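PDB 6R5T: periplasmic beta-glucosidase from Pseudomonas aeruginosa, which probably hydrolyses terminal, non-reducing beta-D-glucosyl residues of its substrates, releasing beta-D-glucose, as a family 3 glycoside hydrolase of the periplasm. Local coordinates for residues Leu657-Pro662 and Phe714-Gly719; Pro662-Ser667 and Leu698-Ser703. The protein carries 1 engineered substitution. All blocks are in the same frame, centred on the assembly; numbering follows the deposited sequence. Where two conformers were deposited one is given.

Interaction 1: residues Leu657-Pro662 and Phe714-Gly719. With MG (magnesium ion), chain F.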
loop_
_atom_site.group_PDB
_atom_site.type_symbol
_atom_site.label_atom_id
_atom_site.label_comp_id
_atom_site.label_asym_id
_atom_site.label_seq_id
_atom_site.Cartn_x
_atom_site.Cartn_y
_atom_site.Cartn_z
ATOM N N LEU A 657 -25.354 -11.665 0.573
ATOM C CA LEU A 657 -25.785 -11.132 -0.708
ATOM C C LEU A 657 -24.783 -10.083 -1.150
ATOM O O LEU A 657 -24.556 -9.101 -0.411
ATOM C CB LEU A 657 -27.202 -10.573 -0.620
ATOM C CG LEU A 657 -27.741 -10.160 -1.992
ATOM C CD1 LEU A 657 -29.225 -10.389 -2.083
ATOM C CD2 LEU A 657 -27.402 -8.709 -2.295
ATOM N N TYR A 658 -24.304 -10.228 -2.375
ATOM C CA TYR A 658 -23.360 -9.273 -2.978
ATOM C C TYR A 658 -23.980 -8.741 -4.258
ATOM O O TYR A 658 -24.719 -9.462 -4.947
ATOM C CB TYR A 658 -21.999 -9.918 -3.275
ATOM C CG TYR A 658 -21.351 -10.507 -2.049
ATOM C CD1 TYR A 658 -21.611 -11.796 -1.643
ATOM C CD2 TYR A 658 -20.447 -9.764 -1.302
ATOM C CE1 TYR A 658 -20.998 -12.338 -0.510
ATOM C CE2 TYR A 658 -19.841 -10.285 -0.175
ATOM C CZ TYR A 658 -20.086 -11.584 0.208
ATOM O OH TYR A 658 -19.476 -11.995 1.375
ATOM N N LEU A 659 -23.612 -7.514 -4.595
ATOM C CA LEU A 659 -24.010 -6.918 -5.891
ATOM C C LEU A 659 -22.774 -6.590 -6.716
ATOM O O LEU A 659 -21.779 -6.113 -6.148
ATOM C CB LEU A 659 -24.784 -5.621 -5.644
ATOM C CG LEU A 659 -26.237 -5.799 -5.232
ATOM C CD1 LEU A 659 -26.938 -4.465 -5.163
ATOM C CD2 LEU A 659 -26.976 -6.704 -6.189
ATOM N N GLN A 660 -22.900 -6.754 -8.021
ATOM C CA GLN A 660 -21.909 -6.189 -8.942
ATOM C C GLN A 660 -22.651 -5.289 -9.936
ATOM O O GLN A 660 -23.749 -5.685 -10.406
ATOM C CB GLN A 660 -21.123 -7.251 -9.699
ATOM C CG GLN A 660 -20.047 -6.669 -10.613
ATOM C CD GLN A 660 -19.370 -7.719 -11.457
ATOM O OE1 GLN A 660 -19.821 -8.857 -11.519
ATOM N NE2 GLN A 660 -18.248 -7.352 -12.092
ATOM N N ASP A 661 -22.031 -4.171 -10.269
ATOM C CA ASP A 661 -22.511 -3.271 -11.339
ATOM C C ASP A 661 -21.497 -3.360 -12.472
ATOM O O ASP A 661 -20.474 -2.682 -12.419
ATOM C CB ASP A 661 -22.600 -1.860 -10.779
ATOM C CG ASP A 661 -23.110 -0.817 -11.758
ATOM O OD1 ASP A 661 -23.370 -1.204 -12.935
ATOM O OD2 ASP A 661 -23.172 0.357 -11.360
ATOM N N PRO A 662 -21.671 -4.309 -13.415
ATOM C CA PRO A 662 -20.585 -4.635 -14.330
ATOM C C PRO A 662 -20.256 -3.590 -15.387
ATOM O O PRO A 662 -19.215 -3.754 -16.044
ATOM C CB PRO A 662 -21.062 -5.940 -14.963
ATOM C CG PRO A 662 -22.579 -5.812 -14.917
ATOM C CD PRO A 662 -22.829 -5.206 -13.555
ATOM N N PHE A 714 -27.417 -5.286 -13.259
ATOM C CA PHE A 714 -26.797 -5.586 -11.947
ATOM C C PHE A 714 -26.788 -7.084 -11.771
ATOM O O PHE A 714 -27.761 -7.758 -12.144
ATOM C CB PHE A 714 -27.556 -4.910 -10.820
ATOM C CG PHE A 714 -27.395 -3.428 -10.837
ATOM C CD1 PHE A 714 -28.232 -2.643 -11.609
ATOM C CD2 PHE A 714 -26.382 -2.804 -10.136
ATOM C CE1 PHE A 714 -28.062 -1.279 -11.650
ATOM C CE2 PHE A 714 -26.184 -1.431 -10.220
ATOM C CZ PHE A 714 -27.040 -0.664 -10.964
ATOM N N LYS A 715 -25.725 -7.599 -11.171
ATOM C CA LYS A 715 -25.607 -9.032 -10.871
ATOM C C LYS A 715 -25.756 -9.165 -9.369
ATOM O O LYS A 715 -25.112 -8.409 -8.596
ATOM C CB LYS A 715 -24.253 -9.609 -11.317
ATOM C CG LYS A 715 -24.001 -9.530 -12.800
ATOM C CD LYS A 715 -22.702 -10.230 -13.210
ATOM C CE LYS A 715 -22.850 -10.745 -14.626
ATOM N NZ LYS A 715 -21.601 -11.356 -15.128
ATOM N N VAL A 716 -26.597 -10.089 -8.957
ATOM C CA VAL A 716 -26.912 -10.407 -7.555
ATOM C C VAL A 716 -26.281 -11.751 -7.263
ATOM O O VAL A 716 -26.582 -12.721 -7.961
ATOM C CB VAL A 716 -28.435 -10.440 -7.304
ATOM C CG1 VAL A 716 -28.689 -10.768 -5.854
ATOM C CG2 VAL A 716 -29.092 -9.126 -7.689
ATOM N N PHE A 717 -25.381 -11.807 -6.283
ATOM C CA PHE A 717 -24.675 -13.047 -5.886
ATOM C C PHE A 717 -25.118 -13.433 -4.488
ATOM O O PHE A 717 -25.261 -12.552 -3.622
ATOM C CB PHE A 717 -23.171 -12.883 -5.798
ATOM C CG PHE A 717 -22.509 -12.412 -7.042
ATOM C CD1 PHE A 717 -22.529 -11.079 -7.365
ATOM C CD2 PHE A 717 -21.818 -13.308 -7.841
ATOM C CE1 PHE A 717 -21.852 -10.664 -8.486
ATOM C CE2 PHE A 717 -21.176 -12.881 -8.988
ATOM C CZ PHE A 717 -21.240 -11.554 -9.322
ATOM N N VAL A 718 -25.432 -14.705 -4.294
ATOM C CA VAL A 718 -25.702 -15.230 -2.945
ATOM C C VAL A 718 -24.822 -16.429 -2.683
ATOM O O VAL A 718 -24.552 -17.206 -3.612
ATOM C CB VAL A 718 -27.208 -15.532 -2.762
ATOM C CG1 VAL A 718 -27.440 -16.163 -1.426
ATOM C CG2 VAL A 718 -28.008 -14.236 -2.883
ATOM N N GLY A 719 -24.352 -16.537 -1.462
ATOM C CA GLY A 719 -23.616 -17.725 -1.021
ATOM C C GLY A 719 -23.242 -17.612 0.445
ATOM O O GLY A 719 -23.632 -16.661 1.137
HETATM MG MG MG F . -24.163 -0.260 -14.639
HETATM O O HOH W 1 -19.406 -10.751 -13.063
HETATM O O HOH W 2 -23.838 1.564 -13.586
HETATM O O HOH W 3 -24.291 -2.205 -15.424
HETATM O O HOH W 4 -26.155 -0.396 -14.000
HETATM O O HOH W 5 -24.919 0.665 -16.408
#
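Tyr658 and Phe717, and two residues further on Gln660 and Lys715, form the hydrogen-bonded pairs of an antiparallel beta sheet in the fibronectin type III-like domain. Each pair exchanges two backbone bonds, from Tyr658 N to Phe717 O (2.8 Å) and Phe717 N to Tyr658 O, then from Gln660 N to Lys715 O and Lys715 N to Gln660 O (2.9 Å). The carbonyls of Phe717 and Lys715 also take CA-H...O contacts from Leu657 and Leu659. Strands 672-681 and 725-732 flank the two segments in the sheet.

On one face the packing is aliphatic. Leu659 lies beside Val716 and points the same way, its CD2 3.5 Å from Val716 CG2. With CG anti to the backbone N (chi1 -173°), Leu657 leans across to the neighbouring strand, where CD1 rests against both Val716 CG1 and Val718 CG2. Leu693 of strand 686-694 packs on Leu657, Leu659 and Val716.

The other face is mixed. The Phe717 ring offers its edge to Gln660 CB, which lies near the ring plane 3.7 Å from CE1, while Lys671 makes a cation-pi contact with the same ring. Gln660 and Lys715 extend side by side, and one water joins their ends, donating to Gln660 OE1 and accepting from Lys715 NZ (3.1 Å).

Where the strand ends, Asp661 turns to magnesium. Its carboxylate crosses the Phe714 ring obliquely, planes 39° apart, with CG 3.5 Å from Phe714 CE2. The two oxygens divide the work: OD2 forms a salt bridge with Arg668 and can also accept from a magnesium-bound water, whereas Asp661 OD1 binds the magnesium ion directly at 2.1 Å.

Interaction 2: residues Pro662-Ser667 and Leu698-Ser703. With MG (magnesium ion), chain F.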
loop_
_atom_site.group_PDB
_atom_site.type_symbol
_atom_site.label_atom_id
_atom_site.label_comp_id
_atom_site.label_asym_id
_atom_site.label_seq_id
_atom_site.Cartn_x
_atom_site.Cartn_y
_atom_site.Cartn_z
ATOM N N PRO A 662 -21.671 -4.309 -13.415
ATOM C CA PRO A 662 -20.585 -4.635 -14.330
ATOM C C PRO A 662 -20.256 -3.590 -15.387
ATOM O O PRO A 662 -19.215 -3.754 -16.044
ATOM C CB PRO A 662 -21.062 -5.940 -14.963
ATOM C CG PRO A 662 -22.579 -5.812 -14.917
ATOM C CD PRO A 662 -22.829 -5.206 -13.555
ATOM N N VAL A 663 -21.132 -2.594 -15.604
ATOM C CA VAL A 663 -20.851 -1.522 -16.578
ATOM C C VAL A 663 -21.206 -0.217 -15.887
ATOM O O VAL A 663 -22.349 -0.031 -15.488
ATOM C CB VAL A 663 -21.645 -1.674 -17.885
ATOM C CG1 VAL A 663 -21.351 -0.470 -18.786
ATOM C CG2 VAL A 663 -21.354 -2.991 -18.574
ATOM N N ALA A 664 -20.253 0.655 -15.711
ATOM C CA ALA A 664 -20.485 1.896 -14.965
ATOM C C ALA A 664 -19.515 2.973 -15.424
ATOM O O ALA A 664 -18.540 2.657 -16.108
ATOM C CB ALA A 664 -20.398 1.669 -13.474
ATOM N N SER A 665 -19.776 4.196 -15.019
ATOM C CA SER A 665 -18.935 5.367 -15.385
ATOM C C SER A 665 -17.625 5.384 -14.588
ATOM O O SER A 665 -16.763 6.211 -14.926
ATOM C CB SER A 665 -19.695 6.667 -15.218
ATOM O OG SER A 665 -20.109 6.854 -13.877
ATOM N N LEU A 666 -17.543 4.593 -13.524
ATOM C CA LEU A 666 -16.282 4.246 -12.816
ATOM C C LEU A 666 -16.184 2.711 -12.872
ATOM O O LEU A 666 -17.213 2.035 -12.819
ATOM C CB LEU A 666 -16.323 4.622 -11.318
ATOM C CG LEU A 666 -16.141 6.053 -10.862
ATOM C CD1 LEU A 666 -15.818 6.097 -9.396
ATOM C CD2 LEU A 666 -15.042 6.756 -11.612
ATOM N N SER A 667 -14.967 2.165 -12.767
ATOM C CA SER A 667 -14.759 0.718 -12.563
ATOM C C SER A 667 -15.244 0.351 -11.153
ATOM O O SER A 667 -14.742 0.939 -10.180
ATOM C CB SER A 667 -13.289 0.409 -12.713
ATOM O OG SER A 667 -13.095 -0.995 -12.683
ATOM N N LEU A 698 -27.766 0.409 -5.122
ATOM C CA LEU A 698 -27.130 0.373 -6.454
ATOM C C LEU A 698 -26.313 1.633 -6.747
ATOM O O LEU A 698 -25.605 1.680 -7.738
ATOM C CB LEU A 698 -28.223 0.224 -7.517
ATOM C CG LEU A 698 -29.299 -0.835 -7.262
ATOM C CD1 LEU A 698 -30.326 -0.818 -8.394
ATOM C CD2 LEU A 698 -28.707 -2.216 -7.076
ATOM N N LYS A 699 -26.375 2.658 -5.896
ATOM C CA LYS A 699 -25.737 3.942 -6.212
ATOM C C LYS A 699 -24.254 3.937 -5.804
ATOM O O LYS A 699 -23.828 3.182 -4.940
ATOM C CB LYS A 699 -26.420 5.047 -5.408
ATOM C CG LYS A 699 -27.876 5.253 -5.752
ATOM C CD LYS A 699 -28.383 6.643 -5.493
ATOM C CE LYS A 699 -29.719 6.854 -6.183
ATOM N NZ LYS A 699 -30.250 8.224 -5.987
ATOM N N PHE A 700 -23.515 4.786 -6.443
ATOM C CA PHE A 700 -22.090 5.002 -6.181
ATOM C C PHE A 700 -21.771 6.454 -6.492
ATOM O O PHE A 700 -22.473 7.159 -7.285
ATOM C CB PHE A 700 -21.235 4.058 -7.027
ATOM C CG PHE A 700 -21.267 4.340 -8.495
ATOM C CD1 PHE A 700 -22.343 3.939 -9.293
ATOM C CD2 PHE A 700 -20.219 5.014 -9.107
ATOM C CE1 PHE A 700 -22.378 4.231 -10.652
ATOM C CE2 PHE A 700 -20.240 5.276 -10.461
ATOM C CZ PHE A 700 -21.329 4.902 -11.236
ATOM N N TYR A 701 -20.663 6.884 -5.920
ATOM C CA TYR A 701 -20.077 8.209 -6.204
ATOM C C TYR A 701 -19.225 8.131 -7.453
ATOM O O TYR A 701 -18.230 7.349 -7.529
ATOM C CB TYR A 701 -19.255 8.731 -5.026
ATOM C CG TYR A 701 -20.092 9.057 -3.820
ATOM C CD1 TYR A 701 -20.766 10.263 -3.744
ATOM C CD2 TYR A 701 -20.286 8.118 -2.823
ATOM C CE1 TYR A 701 -21.562 10.556 -2.651
ATOM C CE2 TYR A 701 -21.102 8.390 -1.742
ATOM C CZ TYR A 701 -21.716 9.625 -1.651
ATOM O OH TYR A 701 -22.498 9.912 -0.568
ATOM N N ASP A 702 -19.555 8.940 -8.454
ATOM C CA ASP A 702 -18.756 8.979 -9.693
ATOM C C ASP A 702 -17.576 9.945 -9.534
ATOM O O ASP A 702 -17.273 10.375 -8.387
ATOM C CB ASP A 702 -19.656 9.270 -10.899
ATOM C CG ASP A 702 -20.114 10.710 -10.995
ATOM O OD1 ASP A 702 -19.666 11.535 -10.181
ATOM O OD2 ASP A 702 -20.901 11.003 -11.926
ATOM N N SER A 703 -16.858 10.214 -10.625
ATOM C CA SER A 703 -15.607 11.013 -10.587
ATOM C C SER A 703 -15.894 12.424 -10.057
ATOM O O SER A 703 -14.977 13.027 -9.492
ATOM C CB SER A 703 -14.926 11.102 -11.931
ATOM O OG SER A 703 -14.472 9.835 -12.327
HETATM MG MG MG F . -24.163 -0.260 -14.639
HETATM O O HOH W 3 -24.291 -2.205 -15.424
HETATM O O HOH W 6 -17.037 8.800 -13.363
HETATM O O HOH W 7 -20.664 9.500 -14.124
HETATM O O HOH W 2 -23.838 1.564 -13.586
HETATM O O HOH W 4 -26.155 -0.396 -14.000
HETATM O O HOH W 5 -24.919 0.665 -16.408
#
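Water, rather than direct polar bonding, joins the loop carrying Ser665 to the turn at Asp702 and Ser703. One molecule donates to both Ser665 OG and Asp702 OD2, 2.7 Å from each; a second donates to Ser665 O and accepts from Ser703 N. Ser665 OG is also hydrogen-bonded to Glu710, and Asp702 OD2 forms a salt bridge with Arg706.

Loop 662-667, between strands 651-660 and 672-681 of the fibronectin type III-like domain, packs here on short strand 700-701, which pairs with strand 707-708. Earlier in the loop, Val663 O binds magnesium at 2.0 Å.

The direct contacts are van der Waals packing, several of them carbon against oxygen. Ser665 OG meets the Phe700 ring at its edge, in plane, 3.5 Å from CZ, while Ala664 CB and Leu666 CB approach obliquely. The two methyls of Leu666 part: CD1 lies 3.3 Å from Tyr701 O, and CD2 reaches Ser703 OG at 3.2 Å. Val229 of the second subunit packs on Leu666 and Ser703, so the contact borders the dimer interface.

With its polar bridges made by water, the junction depends on Leu666 and Phe700 for much of its direct packing, while Glu710 and Arg706 probably help position Ser665 and Asp702.

In the fold
Interactions 1 and 2 belong to the same fibronectin type III-like domain, and interaction 2 is nested within the chain loop that interaction 1 closes. Interaction 1 is a largely buried strand pairing held by direct backbone bonds; interaction 2, partly buried and beside the second subunit, joins a loop to a short strand and its following turn through side-chain packing and water. They share Pro662 and one magnesium ion, six-coordinate, with one protein ligand from each. Leu698 also connects them, packing on Leu659 and Phe714 at the end of the sheet.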